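Local coordinates for LC-Est1C (Uncultured organism, PDB 3WYD), which probably hydrolyses carboxylic ester bonds as the C-terminal esterase domain, of alpha/beta hydrolase fold, of a metagenome-derived enzyme, at residues L137-G142 and Q157-G162. Numbering follows the deposited sequence.
Sequences LAPVAG and QLVVHG
Leu137 and Gln157 run side by side, each with CG anti to its carbonyl carbon (chi1 -54° for Leu137), which brings Leu137 CD1 to 4.0 Å from Gln157 CG. With Pro139 and Val159 they line one face of the sheet. Gln157 lends its methylenes to this apolar surface while its amide is held by Trp124 NE1 and Ile155 O; Trp124, from helix 118-129, also touches Pro139 and Val159. On the other face Ala138 packs against Leu158 and Val140 against Val160, the first pair under helix 205-213. Beta-branched Val140 and Val160 suit extended backbone and lie alongside each other, both methyls of Val140 reaching Val160 CB.

Leu158 N donates to Leu137 O, Val160 N to Pro139 O and Ala141 N to Val160 O, joining 137-140 and 157-162 as parallel neighbours in the central sheet of an alpha/beta hydrolase. Pro139 interrupts this pattern: its nitrogen carries no hydrogen, and Leu158 O instead receives the CA-H of Ala138 (CA to O 3.0 Å). The same oxygen lies 3.2 Å from Pro139 CD, the proline ring occupying a place where an N-H would otherwise bond.

Where strand 136-140 ends, Ala141 turns with positive phi (55°) and sets its CA over one face of the His161 imidazole, 3.7 Å from the centroid, a CH-pi contact. The chi1 of His161, -147°, lies off a staggered value while setting the ring against Ala141. Gly142 O approaches the ring edge in plane, 3.3 Å from CE1. Both ring nitrogens are engaged, ND1 with Ser173 OG and NE2 with Val168 O, so both bonds should hold the imidazole's rotation, and NE2, facing a carbonyl, probably carries a proton. Apolar strands thus give way to a polar, firmly oriented end beside Asp165, the likely acid of a Ser117-His197-Asp165 triad.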
ATOM      1  N   LEU A 137     -20.159   0.003   0.826  1.00  9.51           N
ATOM      2  CA  LEU A 137     -18.704  -0.047   1.009  1.00  9.54           C
ATOM      3  C   LEU A 137     -18.312   0.568   2.335  1.00  9.91           C
ATOM      4  O   LEU A 137     -18.980   1.491   2.812  1.00  9.62           O
ATOM      5  CB  LEU A 137     -17.979   0.755  -0.081  1.00  8.55           C
ATOM      6  CG  LEU A 137     -18.337   0.384  -1.519  1.00  9.38           C
ATOM      7  CD1 LEU A 137     -17.767   1.476  -2.442  1.00 12.66           C
ATOM      8  CD2 LEU A 137     -17.782  -0.965  -1.897  1.00 11.81           C
ATOM      9  N   ALA A 138     -17.182   0.145   2.916  1.00 10.28           N
ATOM     10  CA  ALA A 138     -16.663   0.788   4.134  1.00  9.95           C
ATOM     11  C   ALA A 138     -15.127   0.839   4.091  1.00 10.51           C
ATOM     12  O   ALA A 138     -14.433   0.007   4.712  1.00 11.04           O
ATOM     13  CB  ALA A 138     -17.169   0.047   5.390  1.00 10.65           C
ATOM     14  N   PRO A 139     -14.573   1.833   3.389  1.00  9.17           N
ATOM     15  CA  PRO A 139     -13.108   2.016   3.453  1.00  8.36           C
ATOM     16  C   PRO A 139     -12.628   2.660   4.748  1.00 11.05           C
ATOM     17  O   PRO A 139     -13.179   3.709   5.200  1.00 11.58           O
ATOM     18  CB  PRO A 139     -12.810   2.921   2.249  1.00  9.88           C
ATOM     19  CG  PRO A 139     -14.111   3.673   2.049  1.00 13.97           C
ATOM     20  CD  PRO A 139     -15.234   2.781   2.481  1.00 12.14           C
ATOM     21  N   VAL A 140     -11.584   2.066   5.323  1.00  9.32           N
ATOM     22  CA  VAL A 140     -11.041   2.520   6.611  1.00 10.05           C
ATOM     23  C   VAL A 140      -9.573   2.945   6.437  1.00 10.10           C
ATOM     24  O   VAL A 140      -8.748   2.138   5.999  1.00 11.06           O
ATOM     25  CB  VAL A 140     -11.140   1.378   7.652  1.00  9.81           C
ATOM     26  CG1 VAL A 140     -10.578   1.846   8.999  1.00 10.87           C
ATOM     27  CG2 VAL A 140     -12.636   0.956   7.813  1.00 12.92           C
ATOM     28  N   ALA A 141      -9.275   4.208   6.757  1.00 10.01           N
ATOM     29  CA  ALA A 141      -7.914   4.762   6.684  1.00 11.06           C
ATOM     30  C   ALA A 141      -7.320   4.578   5.294  1.00 10.97           C
ATOM     31  O   ALA A 141      -6.136   4.281   5.116  1.00 12.79           O
ATOM     32  CB  ALA A 141      -7.003   4.180   7.819  1.00 12.77           C
ATOM     33  N   GLY A 142      -8.169   4.841   4.298  1.00 10.15           N
ATOM     34  CA  GLY A 142      -7.746   4.779   2.896  1.00 10.25           C
ATOM     35  C   GLY A 142      -7.805   6.103   2.174  1.00 11.03           C
ATOM     36  O   GLY A 142      -7.638   7.176   2.750  1.00 12.27           O
ATOM     37  N   GLN A 157     -21.860   4.525   1.400  1.00 10.71           N
ATOM     38  CA  GLN A 157     -20.506   4.342   1.858  1.00 10.28           C
ATOM     39  C   GLN A 157     -20.393   4.801   3.304  1.00 10.53           C
ATOM     40  O   GLN A 157     -20.870   5.890   3.663  1.00 12.19           O
ATOM     41  CB  GLN A 157     -19.571   5.167   0.988  1.00 11.91           C
ATOM     42  CG  GLN A 157     -19.468   4.547  -0.428  1.00 13.62           C
ATOM     43  CD  GLN A 157     -18.885   5.500  -1.455  1.00 12.28           C
ATOM     44  OE1 GLN A 157     -17.801   6.036  -1.271  1.00 14.13           O
ATOM     45  NE2 GLN A 157     -19.681   5.825  -2.480  1.00 13.41           N
ATOM     46  N   LEU A 158     -19.738   3.997   4.135  1.00  9.90           N
ATOM     47  CA  LEU A 158     -19.268   4.386   5.445  1.00 10.75           C
ATOM     48  C   LEU A 158     -17.763   4.551   5.408  1.00 10.35           C
ATOM     49  O   LEU A 158     -17.058   3.607   5.031  1.00 12.83           O
ATOM     50  CB  LEU A 158     -19.610   3.259   6.438  1.00 12.99           C
ATOM     51  CG  LEU A 158     -19.038   3.511   7.844  1.00 13.48           C
ATOM     52  CD1 LEU A 158     -19.881   4.598   8.534  1.00 15.94           C
ATOM     53  CD2 LEU A 158     -19.083   2.269   8.693  1.00 13.51           C
ATOM     54  N   VAL A 159     -17.287   5.750   5.699  1.00 10.75           N
ATOM     55  CA  VAL A 159     -15.876   6.063   5.602  1.00  9.75           C
ATOM     56  C   VAL A 159     -15.352   6.306   7.012  1.00 10.92           C
ATOM     57  O   VAL A 159     -15.964   7.029   7.754  1.00 11.15           O
ATOM     58  CB  VAL A 159     -15.642   7.321   4.766  1.00 10.99           C
ATOM     59  CG1 VAL A 159     -14.135   7.651   4.673  1.00 11.84           C
ATOM     60  CG2 VAL A 159     -16.215   7.118   3.337  1.00 10.26           C
ATOM     61  N   VAL A 160     -14.224   5.675   7.363  1.00 10.92           N
ATOM     62  CA  VAL A 160     -13.622   5.840   8.713  1.00 10.38           C
ATOM     63  C   VAL A 160     -12.195   6.300   8.572  1.00  9.58           C
ATOM     64  O   VAL A 160     -11.454   5.782   7.717  1.00 10.65           O
ATOM     65  CB  VAL A 160     -13.642   4.526   9.466  1.00 10.86           C
ATOM     66  CG1 VAL A 160     -12.937   4.665  10.814  1.00 12.28           C
ATOM     67  CG2 VAL A 160     -15.058   4.022   9.653  1.00 12.76           C
ATOM     68  N   HIS A 161     -11.802   7.353   9.304  1.00  9.17           N
ATOM     69  CA  HIS A 161     -10.391   7.750   9.270  1.00 10.02           C
ATOM     70  C   HIS A 161     -10.061   8.431  10.565  1.00 13.12           C
ATOM     71  O   HIS A 161     -10.886   9.177  11.095  1.00 11.72           O
ATOM     72  CB  HIS A 161     -10.110   8.740   8.104  1.00 11.74           C
ATOM     73  CG  HIS A 161      -8.746   8.615   7.490  1.00 10.13           C
ATOM     74  ND1 HIS A 161      -8.574   8.238   6.176  1.00  9.70           N
ATOM     75  CD2 HIS A 161      -7.504   8.775   8.007  1.00 12.47           C
ATOM     76  CE1 HIS A 161      -7.282   8.241   5.881  1.00  9.92           C
ATOM     77  NE2 HIS A 161      -6.606   8.505   6.993  1.00 12.20           N
ATOM     78  N   GLY A 162      -8.829   8.249  11.018  1.00 12.09           N
ATOM     79  CA  GLY A 162      -8.396   8.957  12.238  1.00 13.04           C
ATOM     80  C   GLY A 162      -7.742  10.282  11.897  1.00 12.02           C
ATOM     81  O   GLY A 162      -6.991  10.379  10.930  1.00 12.73           O
TER